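Local coordinates for protein alpha-L-rhamnosidase (Klebsiella oxytoca, PDB 4XHC) that hydrolyses terminal alpha-L-rhamnose residues as a two-domain glycoside hydrolase of family GH78, and holds alpha-L-rhamnopyranose in its pocket, at residues 71-75 with 131-137; 93-99 with 173-179; 325-329 with 385-390. All blocks are in the same frame, centred on the assembly; numbering follows the deposited sequence.

Interaction 1. Residues 71-75 with 131-137; sequences FGWRA and TLSEVCE
Trp73 lays one face of its indole on Cys136, and the rest of the contact is built round that meeting. The CB of Cys136 stands 3.6 Å from the centroid of the six-membered ring of Trp73, 13° off the ring normal, which makes it a CH-pi contact. SG of Cys136 leans over the same ring, a sulfur-aromatic contact at 4.2 Å from the same centroid. The pyrrole edge of the indole meets a different kind of group. Glu137 bends at its second torsion (chi2 -94°), and this bend brings the carboxylate round to the ring, the two planes 82° apart. There NE1 of Trp73 gives OE2 of Glu137 a weak hydrogen bond of 3.3 Å, in the plane of the ring. Lys521 forms a long, weak ion pair with the same oxygen. CD1 of Trp73, an atom of the same indole, touches CB of Ser133 at 3.8 Å.

Leu132 packs against the backbone of the strand through one branch: CD2 lies 3.5 Å from C of Arg74, at the peptide between Arg74 and Ala75, and also meets CB of Trp73. At the start of the segment Phe71 crosses Thr131 at about a right angle, with CG2 of Thr131 at the ring edge, 4.1 Å from CE2 of Phe71.

The contact thus packs the start of edge strand 73-79 against the loop that follows strand 122-129 in the N-terminal domain. Its chemistry is mainly apolar and aromatic, and the one polar bond across it, weak as it is, gives the indole N-H a carboxylate partner and may favour one rotation of the ring.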
# COMPACT_ATOMS: atom_id res chain seq x y z
N PHE A 71 0.21 -28.87 3.85
CA PHE A 71 -0.64 -27.94 4.61
C PHE A 71 -1.98 -27.68 3.94
O PHE A 71 -2.48 -26.55 3.96
CB PHE A 71 0.08 -26.61 4.86
CG PHE A 71 1.44 -26.75 5.49
CD1 PHE A 71 1.59 -27.39 6.71
CD2 PHE A 71 2.57 -26.23 4.86
CE1 PHE A 71 2.84 -27.52 7.29
CE2 PHE A 71 3.82 -26.36 5.43
CZ PHE A 71 3.96 -27.01 6.65
N GLY A 72 -2.54 -28.71 3.31
CA GLY A 72 -3.91 -28.65 2.78
C GLY A 72 -4.14 -28.03 1.41
O GLY A 72 -5.30 -27.81 1.04
N TRP A 73 -3.09 -27.73 0.66
CA TRP A 73 -3.24 -27.08 -0.64
C TRP A 73 -2.31 -27.65 -1.71
O TRP A 73 -1.12 -27.84 -1.47
CB TRP A 73 -3.01 -25.57 -0.49
CG TRP A 73 -4.06 -24.90 0.35
CD1 TRP A 73 -3.99 -24.65 1.69
CD2 TRP A 73 -5.34 -24.41 -0.07
NE1 TRP A 73 -5.14 -24.04 2.13
CE2 TRP A 73 -5.99 -23.89 1.07
CE3 TRP A 73 -6.01 -24.37 -1.31
CZ2 TRP A 73 -7.27 -23.32 1.01
CZ3 TRP A 73 -7.30 -23.80 -1.36
CH2 TRP A 73 -7.91 -23.28 -0.21
N ARG A 74 -2.86 -27.91 -2.90
CA ARG A 74 -2.13 -28.49 -4.03
C ARG A 74 -2.15 -27.54 -5.23
O ARG A 74 -3.18 -26.96 -5.55
CB ARG A 74 -2.77 -29.82 -4.43
CG ARG A 74 -1.97 -30.65 -5.44
CD ARG A 74 -2.74 -31.87 -5.93
NE ARG A 74 -3.85 -31.49 -6.81
CZ ARG A 74 -5.15 -31.60 -6.53
NH1 ARG A 74 -5.58 -32.09 -5.37
NH2 ARG A 74 -6.05 -31.20 -7.43
N ALA A 75 -1.00 -27.42 -5.90
CA ALA A 75 -0.88 -26.60 -7.11
C ALA A 75 -1.09 -27.45 -8.37
O ALA A 75 -0.64 -28.59 -8.44
CB ALA A 75 0.49 -25.94 -7.16
N THR A 131 5.15 -20.92 1.28
CA THR A 131 4.36 -22.10 0.90
C THR A 131 3.10 -21.69 0.14
O THR A 131 2.69 -20.53 0.19
CB THR A 131 3.91 -22.92 2.12
OG1 THR A 131 3.07 -22.12 2.98
CG2 THR A 131 5.11 -23.39 2.89
N LEU A 132 2.49 -22.64 -0.54
CA LEU A 132 1.25 -22.36 -1.24
C LEU A 132 0.16 -21.93 -0.26
O LEU A 132 -0.63 -21.03 -0.56
CB LEU A 132 0.79 -23.57 -2.04
CG LEU A 132 -0.45 -23.38 -2.93
CD1 LEU A 132 -0.25 -22.24 -3.92
CD2 LEU A 132 -0.80 -24.68 -3.64
N SER A 133 0.13 -22.54 0.91
CA SER A 133 -0.92 -22.23 1.89
C SER A 133 -0.96 -20.73 2.27
O SER A 133 -2.02 -20.21 2.60
CB SER A 133 -0.81 -23.13 3.14
OG SER A 133 0.36 -22.88 3.92
N GLU A 134 0.17 -20.04 2.20
CA GLU A 134 0.23 -18.63 2.59
C GLU A 134 -0.48 -17.67 1.63
O GLU A 134 -0.79 -16.54 2.00
CB GLU A 134 1.68 -18.19 2.78
CG GLU A 134 2.36 -18.88 3.95
CD GLU A 134 3.86 -18.63 3.99
OE1 GLU A 134 4.27 -17.45 4.11
OE2 GLU A 134 4.60 -19.64 3.90
N VAL A 135 -0.73 -18.11 0.40
CA VAL A 135 -1.51 -17.31 -0.54
C VAL A 135 -2.94 -17.83 -0.74
O VAL A 135 -3.68 -17.33 -1.59
CB VAL A 135 -0.77 -17.15 -1.89
CG1 VAL A 135 0.60 -16.50 -1.68
CG2 VAL A 135 -0.62 -18.48 -2.63
N CYS A 136 -3.33 -18.84 0.05
CA CYS A 136 -4.69 -19.40 0.01
C CYS A 136 -5.48 -19.20 1.28
O CYS A 136 -6.69 -19.08 1.24
CB CYS A 136 -4.62 -20.89 -0.27
SG CYS A 136 -3.71 -21.24 -1.78
N GLU A 137 -4.81 -19.18 2.43
CA GLU A 137 -5.48 -18.92 3.70
C GLU A 137 -5.46 -17.40 3.93
O GLU A 137 -4.44 -16.75 3.70
CB GLU A 137 -4.77 -19.63 4.86
CG GLU A 137 -4.37 -21.08 4.60
CD GLU A 137 -5.38 -22.10 5.08
OE1 GLU A 137 -6.59 -21.78 5.17
OE2 GLU A 137 -4.95 -23.24 5.36

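Interaction 2. Residues 93-99 with 173-179; sequences DSVIIDF and FRYLKVE
Asp98 and Arg174 form the salt bridge of this strand pair. The guanidinium comes side-on, NE giving OD1 of Asp98 a bond of 2.9 Å and NH2 giving OD2 of Asp98 one of 3.1 Å, the latter on the syn lone pair. The extended chain of Arg174 and the turn of Asp98, whose CG lies opposite the backbone N (chi1 -174°), bring the two planes within 24° of each other. The ring of Tyr175 runs alongside, its CE1 3.5 Å from CG of Asp98. Gly100 N also donates to OD1, and NH1 of Arg174 has a second carboxylate in Asp502.

Backbone bonds carry the pairing. Strands 94-99 and 175-179 run antiparallel, with Val95 facing Val178 and Ile97 facing Leu176 as hydrogen-bonded pairs, each joined by two N-H...O bonds. Phe99 N continues the ladder to Arg174 O at 3.0 Å. On the other side, toward strand 122-129, Arg174 and Tyr175 both face Gly129, a classic beta bulge.

Apolar and aromatic contacts complete the pairing. On the face of Val95, Ile97, Leu176 and Val178, CG2 of Val95 meets CB of Val178 at 4.1 Å. Near the bulge, the edge of Phe173 points at the face of Phe99, a T-shaped pair with centroids 5.2 Å apart and planes at 89°. CE1 of Phe99 also touches CB of Leu176 at 4.0 Å.

These are the two central strands of a six-stranded antiparallel sheet. The paired charges sit beside the corner of the chain at Arg174, where two bonds should limit rotation of both groups; a further salt bridge links that corner to Asp502 of the helical domain.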
# COMPACT_ATOMS: atom_id res chain seq x y z
N ASP A 93 -10.57 -10.51 -11.03
CA ASP A 93 -9.69 -11.55 -11.58
C ASP A 93 -8.42 -11.65 -10.75
O ASP A 93 -7.93 -10.65 -10.25
CB ASP A 93 -9.33 -11.25 -13.04
CG ASP A 93 -10.50 -11.46 -13.99
OD1 ASP A 93 -11.50 -12.11 -13.60
OD2 ASP A 93 -10.43 -10.96 -15.14
N SER A 94 -7.91 -12.86 -10.59
CA SER A 94 -6.67 -13.08 -9.82
C SER A 94 -5.93 -14.34 -10.26
O SER A 94 -6.54 -15.29 -10.74
CB SER A 94 -6.98 -13.14 -8.32
OG SER A 94 -7.39 -14.43 -7.94
N VAL A 95 -4.62 -14.34 -10.10
CA VAL A 95 -3.81 -15.49 -10.47
C VAL A 95 -2.78 -15.79 -9.40
O VAL A 95 -2.52 -14.93 -8.56
CB VAL A 95 -3.06 -15.24 -11.79
CG1 VAL A 95 -4.06 -15.17 -12.93
CG2 VAL A 95 -2.25 -13.95 -11.70
N ILE A 96 -2.22 -16.99 -9.44
CA ILE A 96 -1.09 -17.33 -8.59
C ILE A 96 0.12 -17.69 -9.45
O ILE A 96 0.05 -18.59 -10.27
CB ILE A 96 -1.39 -18.51 -7.66
CG1 ILE A 96 -2.54 -18.15 -6.71
CG2 ILE A 96 -0.14 -18.87 -6.87
CD1 ILE A 96 -3.09 -19.33 -5.94
N ILE A 97 1.21 -16.95 -9.23
CA ILE A 97 2.46 -17.14 -9.96
C ILE A 97 3.43 -18.01 -9.14
O ILE A 97 3.82 -17.64 -8.02
CB ILE A 97 3.16 -15.79 -10.24
CG1 ILE A 97 2.20 -14.75 -10.84
CG2 ILE A 97 4.36 -15.99 -11.16
CD1 ILE A 97 1.76 -15.04 -12.25
N ASP A 98 3.81 -19.16 -9.69
CA ASP A 98 4.83 -20.03 -9.08
C ASP A 98 6.18 -19.60 -9.61
O ASP A 98 6.42 -19.69 -10.81
CB ASP A 98 4.56 -21.49 -9.45
CG ASP A 98 5.49 -22.47 -8.74
OD1 ASP A 98 6.43 -22.05 -8.02
OD2 ASP A 98 5.28 -23.69 -8.91
N PHE A 99 7.07 -19.16 -8.71
CA PHE A 99 8.43 -18.77 -9.10
C PHE A 99 9.40 -19.95 -9.20
O PHE A 99 10.49 -19.80 -9.74
CB PHE A 99 9.00 -17.68 -8.19
CG PHE A 99 8.59 -16.29 -8.60
CD1 PHE A 99 7.29 -15.84 -8.38
CD2 PHE A 99 9.48 -15.44 -9.22
CE1 PHE A 99 6.91 -14.56 -8.77
CE2 PHE A 99 9.11 -14.16 -9.61
CZ PHE A 99 7.82 -13.72 -9.38
N PHE A 173 9.80 -15.39 -0.73
CA PHE A 173 8.66 -16.12 -1.25
C PHE A 173 8.99 -17.11 -2.34
O PHE A 173 10.04 -17.05 -2.97
CB PHE A 173 7.62 -15.12 -1.80
CG PHE A 173 8.12 -14.32 -2.97
CD1 PHE A 173 8.92 -13.21 -2.77
CD2 PHE A 173 7.78 -14.67 -4.27
CE1 PHE A 173 9.39 -12.46 -3.84
CE2 PHE A 173 8.24 -13.93 -5.34
CZ PHE A 173 9.05 -12.83 -5.13
N ARG A 174 8.06 -18.04 -2.55
CA ARG A 174 8.00 -18.81 -3.77
C ARG A 174 6.75 -18.48 -4.62
O ARG A 174 6.84 -18.41 -5.85
CB ARG A 174 8.02 -20.30 -3.46
CG ARG A 174 7.80 -21.11 -4.71
CD ARG A 174 8.17 -22.56 -4.57
NE ARG A 174 7.67 -23.28 -5.74
CZ ARG A 174 7.89 -24.56 -5.98
NH1 ARG A 174 8.63 -25.29 -5.16
NH2 ARG A 174 7.37 -25.10 -7.07
N TYR A 175 5.59 -18.30 -3.97
CA TYR A 175 4.35 -18.01 -4.68
C TYR A 175 3.96 -16.55 -4.51
O TYR A 175 4.23 -15.94 -3.46
CB TYR A 175 3.21 -18.92 -4.20
CG TYR A 175 3.52 -20.37 -4.38
CD1 TYR A 175 3.29 -21.03 -5.58
CD2 TYR A 175 4.09 -21.10 -3.34
CE1 TYR A 175 3.61 -22.37 -5.74
CE2 TYR A 175 4.42 -22.43 -3.48
CZ TYR A 175 4.17 -23.06 -4.68
OH TYR A 175 4.50 -24.38 -4.79
N LEU A 176 3.34 -16.00 -5.55
CA LEU A 176 2.85 -14.64 -5.56
C LEU A 176 1.41 -14.62 -6.10
O LEU A 176 1.17 -15.00 -7.23
CB LEU A 176 3.73 -13.77 -6.45
CG LEU A 176 3.15 -12.41 -6.85
CD1 LEU A 176 2.89 -11.56 -5.61
CD2 LEU A 176 4.07 -11.68 -7.81
N LYS A 177 0.48 -14.16 -5.28
CA LYS A 177 -0.89 -13.98 -5.73
C LYS A 177 -1.07 -12.55 -6.17
O LYS A 177 -0.67 -11.64 -5.46
CB LYS A 177 -1.87 -14.27 -4.61
CG LYS A 177 -3.33 -14.12 -4.99
CD LYS A 177 -4.23 -14.76 -3.94
CE LYS A 177 -5.67 -14.40 -4.18
NZ LYS A 177 -6.52 -14.93 -3.08
N VAL A 178 -1.69 -12.37 -7.33
CA VAL A 178 -1.96 -11.06 -7.90
C VAL A 178 -3.45 -10.94 -8.17
O VAL A 178 -4.01 -11.70 -8.96
CB VAL A 178 -1.20 -10.85 -9.22
CG1 VAL A 178 -1.46 -9.46 -9.78
CG2 VAL A 178 0.29 -11.07 -9.01
N GLU A 179 -4.07 -9.96 -7.53
CA GLU A 179 -5.50 -9.76 -7.60
C GLU A 179 -5.80 -8.36 -8.14
O GLU A 179 -5.26 -7.37 -7.66
CB GLU A 179 -6.06 -9.92 -6.20
CG GLU A 179 -7.58 -10.02 -6.09
CD GLU A 179 -8.03 -10.55 -4.73
OE1 GLU A 179 -7.17 -10.78 -3.82
OE2 GLU A 179 -9.26 -10.73 -4.58

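Interaction 3. Residues 325-329 with 385-390; sequences ARELW and LAERFE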
# COMPACT_ATOMS: atom_id res chain seq x y z
N ALA A 325 40.43 -13.38 18.29
CA ALA A 325 40.12 -14.22 19.45
C ALA A 325 40.69 -13.62 20.72
O ALA A 325 40.04 -13.66 21.76
CB ALA A 325 40.63 -15.63 19.24
N ARG A 326 41.90 -13.06 20.65
CA ARG A 326 42.49 -12.37 21.79
C ARG A 326 41.71 -11.11 22.16
O ARG A 326 41.52 -10.83 23.34
CB ARG A 326 43.96 -12.02 21.52
CG ARG A 326 44.63 -11.17 22.60
CD ARG A 326 46.08 -10.90 22.27
NE ARG A 326 46.90 -12.10 22.43
CZ ARG A 326 47.41 -12.85 21.45
NH1 ARG A 326 47.22 -12.55 20.16
NH2 ARG A 326 48.13 -13.93 21.76
N GLU A 327 41.27 -10.35 21.18
CA GLU A 327 40.55 -9.10 21.45
C GLU A 327 39.18 -9.36 22.10
O GLU A 327 38.76 -8.64 23.00
CB GLU A 327 40.40 -8.27 20.16
CG GLU A 327 39.98 -6.82 20.42
CD GLU A 327 40.14 -5.91 19.21
OE1 GLU A 327 39.42 -6.11 18.20
OE2 GLU A 327 40.96 -4.97 19.28
N LEU A 328 38.51 -10.42 21.66
CA LEU A 328 37.17 -10.72 22.12
C LEU A 328 37.08 -11.69 23.29
O LEU A 328 35.99 -11.94 23.80
CB LEU A 328 36.32 -11.25 20.95
CG LEU A 328 36.05 -10.23 19.83
CD1 LEU A 328 35.08 -10.81 18.81
CD2 LEU A 328 35.52 -8.92 20.38
N TRP A 329 38.22 -12.24 23.72
CA TRP A 329 38.25 -13.18 24.84
C TRP A 329 37.59 -12.62 26.11
O TRP A 329 36.77 -13.30 26.73
CB TRP A 329 39.67 -13.67 25.11
CG TRP A 329 39.90 -14.22 26.49
CD1 TRP A 329 40.74 -13.71 27.44
CD2 TRP A 329 39.28 -15.37 27.08
NE1 TRP A 329 40.68 -14.48 28.58
CE2 TRP A 329 39.79 -15.50 28.38
CE3 TRP A 329 38.34 -16.30 26.62
CZ2 TRP A 329 39.40 -16.53 29.24
CZ3 TRP A 329 37.95 -17.32 27.48
CH2 TRP A 329 38.48 -17.42 28.77
N LEU A 385 40.07 -21.93 25.35
CA LEU A 385 40.45 -20.55 25.03
C LEU A 385 41.37 -19.97 26.10
O LEU A 385 42.37 -19.32 25.78
CB LEU A 385 39.21 -19.66 24.88
CG LEU A 385 38.36 -19.87 23.62
CD1 LEU A 385 37.04 -19.13 23.75
CD2 LEU A 385 39.10 -19.43 22.37
N ALA A 386 41.03 -20.22 27.36
CA ALA A 386 41.85 -19.73 28.48
C ALA A 386 43.29 -20.24 28.41
O ALA A 386 44.21 -19.50 28.69
CB ALA A 386 41.22 -20.11 29.81
N GLU A 387 43.47 -21.51 28.03
CA GLU A 387 44.81 -22.09 27.88
C GLU A 387 45.72 -21.21 27.00
O GLU A 387 46.91 -21.10 27.27
CB GLU A 387 44.73 -23.54 27.35
CG GLU A 387 44.77 -24.63 28.43
CD GLU A 387 44.08 -25.95 28.05
OE1 GLU A 387 44.07 -26.32 26.85
OE2 GLU A 387 43.53 -26.64 28.95
N ARG A 388 45.15 -20.57 25.98
CA ARG A 388 45.92 -19.67 25.09
C ARG A 388 46.06 -18.24 25.60
O ARG A 388 47.13 -17.67 25.50
CB ARG A 388 45.26 -19.59 23.71
CG ARG A 388 45.09 -20.91 22.99
CD ARG A 388 44.19 -20.72 21.78
NE ARG A 388 44.11 -21.92 20.95
CZ ARG A 388 45.09 -22.36 20.16
NH1 ARG A 388 46.24 -21.71 20.06
NH2 ARG A 388 44.90 -23.47 19.46
N PHE A 389 44.98 -17.65 26.11
CA PHE A 389 44.96 -16.22 26.41
C PHE A 389 45.00 -15.85 27.90
O PHE A 389 45.24 -14.69 28.23
CB PHE A 389 43.73 -15.58 25.78
CG PHE A 389 43.57 -15.89 24.32
CD1 PHE A 389 44.56 -15.53 23.42
CD2 PHE A 389 42.44 -16.54 23.85
CE1 PHE A 389 44.42 -15.82 22.07
CE2 PHE A 389 42.30 -16.83 22.51
CZ PHE A 389 43.29 -16.46 21.61
N GLU A 390 44.79 -16.82 28.79
CA GLU A 390 44.81 -16.58 30.24
C GLU A 390 45.02 -17.90 31.01
O GLU A 390 44.11 -18.39 31.68
CB GLU A 390 43.51 -15.88 30.67
CG GLU A 390 43.59 -15.14 32.01
CD GLU A 390 42.34 -14.32 32.32
OE1 GLU A 390 41.64 -13.91 31.38
OE2 GLU A 390 42.05 -14.08 33.50
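Ala325 opens the contact with its methyl, CB lying 3.7 Å from CZ of Phe389. The phenyl ring projects from helix 368-389 and lays a face against the backbone at Ala325 and Arg326. Leu316 of helix 302-319 touches Ala325 as well.

One residue on, CA of Arg326 stands over the same ring, 4.1 Å from the centroid of Phe389 and close to the normal, a CH-pi contact. The CB of Arg388 covers the opposite face, so the phenyl lies between Arg326 of the facing helix and Arg388 of its own. Arg326 adds its CB, 3.9 Å from CE1 of Phe389, and then bends at its third torsion (chi3 -72°); this turn leaves the guanidinium almost perpendicular to the phenyl, the planes 83° apart.

Trp329, a full turn beyond Ala325, carries the largest share of the contact. A chi1 of 159° turns the indole away from its own backbone N and lets it reach across to the last turn of the other helix. CB of Phe389 lies over its five-membered ring, 4.2 Å from the centroid. Farther along the indole, CZ3 of Trp329 meets CB of Leu385 at 3.7 Å, and CH2 of Trp329 meets CB of Ala386 at 4.0 Å. At the pyrrole edge NE1 of Trp329 donates to OE1 of Glu390 over 3.0 Å, the oxygen close to the ring plane and the carboxylate standing nearly upright to it. Arg333 makes a salt bridge with this same oxygen.

Two helices of the (alpha/alpha)6-barrel domain that GH78 enzymes share are thus joined at a steep angle. Aromatic packing supplies most of the surface, and a carboxylate just past the helix end, shared by an indole N-H and an arginine, should help fix how the tryptophan is turned.

Interactions 1 and 2 both reach one six-stranded sheet of the N-terminal domain. Their centres lie about 11 Å apart, and they touch directly: CE2 of Tyr175 is 3.5 Å from N of Leu132, and CD of Lys177 is 3.5 Å from O of Val135. Loop 131-137 is thus packed between edge strand 73-79 and the central strand 175-182. Interaction 3 stands apart in the helical domain, its centre about 50 Å from that of interaction 1 and about 52 Å from that of interaction 2, on the opposite side of the chain's centre. None of the residues in the three contacts belongs to the rhamnose pocket, where Asp237, Asp242, Trp246 and Glu506 are among the lining residues.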